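Local coordinates for protein rRNA adenine N-6-methyltransferase (PDB 6NVM) that dimethylates a single adenine of 23S rRNA, using S-adenosyl-L-methionine as methyl donor, and so lowers ribosome affinity for macrolide, lincosamide and streptogramin B antibiotics, at residues A89-I100 and H115-F125. Numbering follows the deposited sequence. Where two conformers were deposited one is given.
Sequences ADRARQVTSYEI and HPNIEVVNADF
Val-95, Ser-97 and Glu-99 bond through their backbones with Asn-117, Glu-119 and Val-121, pairing strands 94-98 and 118-121 in parallel with axes 22° apart. Five backbone hydrogen bonds alternate between the strands, the first from Val-95 N to Asn-117 O and the last from Glu-99 N to Val-121 O. Strand 118-121 is the outermost at this end of the Rossmann-like sheet; helix 102-111 completes the beta-alpha-beta unit.

An asparagine side chain binds the backbone at each end. Asn-117 has CG between its backbone N and carbonyl carbon (chi1 70°), which brings the amide to the carbonyls of Ala-89 and Arg-93. Its ND2 donates to a lone pair of Ala-89 O at 2.9 Å, and that oxygen lies near the amide plane of Asn-117. ND2 also donates weakly to Arg-93 O. A water donates to Asn-117 OD1. Ala-89 CB rests on Ile-118 CG1 at 3.6 Å. At the far end Asn-122 ND2 gives a straight bond to Glu-99 O (3.0 Å) and a weak, bent one to Ile-100 O.

Tyr-98 is the main side chain between these ends. Val-121 CB lies over one ring face, a CH-pi contact 4.1 Å from the centroid. The edge of Phe-125 meets the opposite face in a T-shaped stack, with planes at 76°. Ala-123 O sits at the ring edge. Val-121 CG2 also presses on Thr-96 CG2 at a tight 3.5 Å. Beyond Tyr-98, Phe-125 meets the rings of Trp-152 and Phe-137.

Glu-99 and Asp-124 are predicted to bind S-adenosyl-L-methionine. Glu-99 follows strand 94-98, the second strand of the class I fold, where an acidic residue characteristically binds the cofactor ribose. Glu-99 OE2 accepts from Asp-101 N, and Asp-124 OD1 from Leu-126 N. The backbone bonds and the contacts on both Tyr-98 faces probably help hold both acids at the cofactor site.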
loop_
_atom_site.group_PDB
_atom_site.type_symbol
_atom_site.label_atom_id
_atom_site.label_comp_id
_atom_site.label_asym_id
_atom_site.label_seq_id
_atom_site.Cartn_x
_atom_site.Cartn_y
_atom_site.Cartn_z
ATOM N N ALA A 89 13.566 -9.034 12.701
ATOM C CA ALA A 89 14.184 -8.697 13.979
ATOM C C ALA A 89 15.698 -8.553 13.879
ATOM O O ALA A 89 16.294 -7.846 14.697
ATOM C CB ALA A 89 13.835 -9.752 15.026
ATOM N N ASP A 90 16.327 -9.193 12.888
ATOM C CA ASP A 90 17.756 -9.021 12.654
ATOM C C ASP A 90 18.112 -7.619 12.174
ATOM O O ASP A 90 19.269 -7.203 12.311
ATOM C CB ASP A 90 18.250 -10.017 11.605
ATOM C CG ASP A 90 18.418 -11.420 12.148
ATOM O OD1 ASP A 90 18.448 -11.589 13.382
ATOM O OD2 ASP A 90 18.540 -12.353 11.321
ATOM N N ARG A 91 17.159 -6.897 11.592
ATOM C CA ARG A 91 17.434 -5.630 10.932
ATOM C C ARG A 91 16.807 -4.428 11.620
ATOM O O ARG A 91 17.348 -3.325 11.514
ATOM C CB ARG A 91 16.933 -5.684 9.481
ATOM C CG ARG A 91 17.596 -6.767 8.625
ATOM C CD ARG A 91 16.788 -7.050 7.356
ATOM N NE ARG A 91 17.528 -7.865 6.390
ATOM C CZ ARG A 91 17.666 -9.188 6.459
ATOM N NH1 ARG A 91 17.126 -9.874 7.458
ATOM N NH2 ARG A 91 18.358 -9.830 5.526
ATOM N N ALA A 92 15.687 -4.610 12.315
ATOM C CA ALA A 92 14.930 -3.520 12.913
ATOM C C ALA A 92 15.210 -3.418 14.409
ATOM O O ALA A 92 15.785 -4.314 15.030
ATOM C CB ALA A 92 13.428 -3.725 12.676
ATOM N N ARG A 93 14.783 -2.297 14.992
ATOM C CA ARG A 93 14.941 -2.111 16.430
ATOM C C ARG A 93 14.222 -3.210 17.199
ATOM O O ARG A 93 14.748 -3.742 18.186
ATOM C CB ARG A 93 14.404 -0.741 16.846
ATOM C CG ARG A 93 14.790 -0.332 18.265
ATOM C CD ARG A 93 14.177 1.010 18.638
ATOM N NE ARG A 93 12.759 0.896 18.970
ATOM C CZ ARG A 93 11.888 1.900 18.911
ATOM N NH1 ARG A 93 12.275 3.104 18.516
ATOM N NH2 ARG A 93 10.624 1.699 19.249
ATOM N N GLN A 94 13.012 -3.548 16.767
ATOM C CA GLN A 94 12.166 -4.531 17.426
ATOM C C GLN A 94 11.015 -4.855 16.487
ATOM O O GLN A 94 10.708 -4.091 15.563
ATOM C CB GLN A 94 11.639 -4.015 18.768
ATOM C CG GLN A 94 10.822 -2.746 18.646
ATOM C CD GLN A 94 10.476 -2.145 19.988
ATOM O OE1 GLN A 94 10.968 -1.076 20.349
ATOM N NE2 GLN A 94 9.624 -2.831 20.739
ATOM N N VAL A 95 10.391 -6.002 16.725
ATOM C CA VAL A 95 9.234 -6.437 15.958
ATOM C C VAL A 95 8.108 -6.742 16.931
ATOM O O VAL A 95 8.303 -7.472 17.912
ATOM C CB VAL A 95 9.537 -7.675 15.092
ATOM C CG1 VAL A 95 8.304 -8.067 14.276
ATOM C CG2 VAL A 95 10.734 -7.421 14.191
ATOM N N THR A 96 6.940 -6.179 16.663
ATOM C CA THR A 96 5.716 -6.513 17.378
ATOM C C THR A 96 4.843 -7.274 16.392
ATOM O O THR A 96 4.367 -6.699 15.405
ATOM C CB THR A 96 5.024 -5.259 17.906
ATOM O OG1 THR A 96 5.951 -4.511 18.696
ATOM C CG2 THR A 96 3.824 -5.629 18.757
ATOM N N SER A 97 4.608 -8.549 16.683
ATOM C CA SER A 97 3.979 -9.485 15.761
ATOM C C SER A 97 2.603 -9.868 16.295
ATOM O O SER A 97 2.492 -10.388 17.411
ATOM C CB SER A 97 4.861 -10.724 15.594
ATOM O OG SER A 97 4.310 -11.632 14.670
ATOM N N TYR A 98 1.566 -9.629 15.496
ATOM C CA TYR A 98 0.192 -9.864 15.909
ATOM C C TYR A 98 -0.295 -11.232 15.453
ATOM O O TYR A 98 -0.230 -11.563 14.264
ATOM C CB TYR A 98 -0.720 -8.766 15.354
ATOM C CG TYR A 98 -0.543 -7.472 16.104
ATOM C CD1 TYR A 98 0.552 -6.650 15.858
ATOM C CD2 TYR A 98 -1.447 -7.088 17.084
ATOM C CE1 TYR A 98 0.731 -5.479 16.560
ATOM C CE2 TYR A 98 -1.274 -5.912 17.794
ATOM C CZ TYR A 98 -0.185 -5.113 17.524
ATOM O OH TYR A 98 -0.000 -3.942 18.215
ATOM N N GLU A 99 -0.802 -12.017 16.400
ATOM C CA GLU A 99 -1.408 -13.309 16.106
ATOM C C GLU A 99 -2.743 -13.386 16.832
ATOM O O GLU A 99 -2.783 -13.374 18.065
ATOM C CB GLU A 99 -0.486 -14.455 16.527
ATOM C CG GLU A 99 -1.122 -15.829 16.426
ATOM C CD GLU A 99 -1.784 -16.048 15.084
ATOM O OE1 GLU A 99 -1.076 -15.974 14.056
ATOM O OE2 GLU A 99 -3.011 -16.276 15.052
ATOM N N ILE A 100 -3.837 -13.460 16.067
ATOM C CA ILE A 100 -5.160 -13.369 16.675
ATOM C C ILE A 100 -5.527 -14.648 17.423
ATOM O O ILE A 100 -6.305 -14.605 18.385
ATOM C CB ILE A 100 -6.208 -13.030 15.595
ATOM C CG1 ILE A 100 -7.522 -12.600 16.245
ATOM C CG2 ILE A 100 -6.428 -14.222 14.672
ATOM C CD1 ILE A 100 -8.545 -12.040 15.258
ATOM N N HIS A 115 14.828 -14.433 20.582
ATOM C CA HIS A 115 15.035 -13.099 20.024
ATOM C C HIS A 115 14.481 -12.064 20.994
ATOM O O HIS A 115 13.264 -11.818 21.005
ATOM C CB HIS A 115 14.353 -12.964 18.663
ATOM C CG HIS A 115 15.050 -13.705 17.572
ATOM N ND1 HIS A 115 14.933 -15.068 17.413
ATOM C CD2 HIS A 115 15.887 -13.280 16.598
ATOM C CE1 HIS A 115 15.666 -15.450 16.385
ATOM N NE2 HIS A 115 16.254 -14.385 15.871
ATOM N N PRO A 116 15.318 -11.411 21.804
ATOM C CA PRO A 116 14.777 -10.504 22.829
ATOM C C PRO A 116 14.012 -9.317 22.267
ATOM O O PRO A 116 13.216 -8.722 23.006
ATOM C CB PRO A 116 16.026 -10.053 23.597
ATOM C CG PRO A 116 17.153 -10.250 22.656
ATOM C CD PRO A 116 16.791 -11.432 21.809
ATOM N N ASN A 117 14.208 -8.949 20.996
ATOM C CA ASN A 117 13.532 -7.788 20.433
ATOM C C ASN A 117 12.275 -8.167 19.652
ATOM O O ASN A 117 11.795 -7.365 18.838
ATOM C CB ASN A 117 14.484 -6.977 19.548
ATOM C CG ASN A 117 14.843 -7.686 18.254
ATOM O OD1 ASN A 117 14.794 -8.910 18.166
ATOM N ND2 ASN A 117 15.219 -6.909 17.243
ATOM N N ILE A 118 11.737 -9.365 19.883
ATOM C CA ILE A 118 10.462 -9.786 19.309
ATOM C C ILE A 118 9.434 -9.874 20.426
ATOM O O ILE A 118 9.686 -10.482 21.474
ATOM C CB ILE A 118 10.553 -11.135 18.576
ATOM C CG1 ILE A 118 11.457 -11.028 17.346
ATOM C CG2 ILE A 118 9.137 -11.596 18.176
ATOM C CD1 ILE A 118 11.601 -12.336 16.564
ATOM N N GLU A 119 8.270 -9.286 20.182
ATOM C CA GLU A 119 7.119 -9.399 21.059
ATOM C C GLU A 119 5.957 -9.907 20.225
ATOM O O GLU A 119 5.756 -9.441 19.100
ATOM C CB GLU A 119 6.796 -8.043 21.691
ATOM C CG GLU A 119 5.561 -8.023 22.564
ATOM C CD GLU A 119 5.260 -6.634 23.090
ATOM O OE1 GLU A 119 5.860 -5.658 22.588
ATOM O OE2 GLU A 119 4.422 -6.516 24.006
ATOM N N VAL A 120 5.224 -10.879 20.760
ATOM C CA VAL A 120 4.031 -11.426 20.121
ATOM C C VAL A 120 2.817 -10.917 20.881
ATOM O O VAL A 120 2.720 -11.095 22.102
ATOM C CB VAL A 120 4.049 -12.964 20.100
ATOM C CG1 VAL A 120 2.742 -13.507 19.521
ATOM C CG2 VAL A 120 5.229 -13.461 19.307
ATOM N N VAL A 121 1.896 -10.287 20.160
ATOM C CA VAL A 121 0.657 -9.768 20.724
ATOM C C VAL A 121 -0.478 -10.666 20.257
ATOM O O VAL A 121 -0.635 -10.904 19.054
ATOM C CB VAL A 121 0.407 -8.308 20.310
ATOM C CG1 VAL A 121 -0.917 -7.788 20.921
ATOM C CG2 VAL A 121 1.591 -7.429 20.716
ATOM N N ASN A 122 -1.265 -11.160 21.208
ATOM C CA ASN A 122 -2.426 -11.992 20.905
ATOM C C ASN A 122 -3.619 -11.064 20.720
ATOM O O ASN A 122 -4.381 -10.798 21.651
ATOM C CB ASN A 122 -2.658 -13.012 22.012
ATOM C CG ASN A 122 -3.918 -13.832 21.813
ATOM O OD1 ASN A 122 -4.554 -14.237 22.784
ATOM N ND2 ASN A 122 -4.287 -14.081 20.560
ATOM N N ALA A 123 -3.786 -10.568 19.500
ATOM C CA ALA A 123 -4.842 -9.605 19.217
ATOM C C ALA A 123 -5.058 -9.521 17.717
ATOM O O ALA A 123 -4.208 -9.929 16.922
ATOM C CB ALA A 123 -4.503 -8.214 19.767
ATOM N N ASP A 124 -6.209 -8.963 17.357
ATOM C CA ASP A 124 -6.550 -8.636 15.978
ATOM C C ASP A 124 -5.819 -7.364 15.559
ATOM O O ASP A 124 -6.061 -6.286 16.118
ATOM C CB ASP A 124 -8.064 -8.462 15.872
ATOM C CG ASP A 124 -8.549 -8.200 14.456
ATOM O OD1 ASP A 124 -7.735 -7.971 13.537
ATOM O OD2 ASP A 124 -9.785 -8.212 14.278
ATOM N N PHE A 125 -4.936 -7.482 14.563
ATOM C CA PHE A 125 -4.163 -6.326 14.126
ATOM C C PHE A 125 -5.056 -5.179 13.676
ATOM O O PHE A 125 -4.670 -4.008 13.793
ATOM C CB PHE A 125 -3.222 -6.704 12.983
ATOM C CG PHE A 125 -2.443 -5.537 12.453
ATOM C CD1 PHE A 125 -1.344 -5.057 13.141
ATOM C CD2 PHE A 125 -2.840 -4.885 11.302
ATOM C CE1 PHE A 125 -0.635 -3.956 12.678
ATOM C CE2 PHE A 125 -2.127 -3.790 10.827
ATOM C CZ PHE A 125 -1.036 -3.325 11.517
HETATM O O HOH W 1 16.777 -10.361 16.860
HETATM O O HOH W 2 18.772 -14.127 13.832
#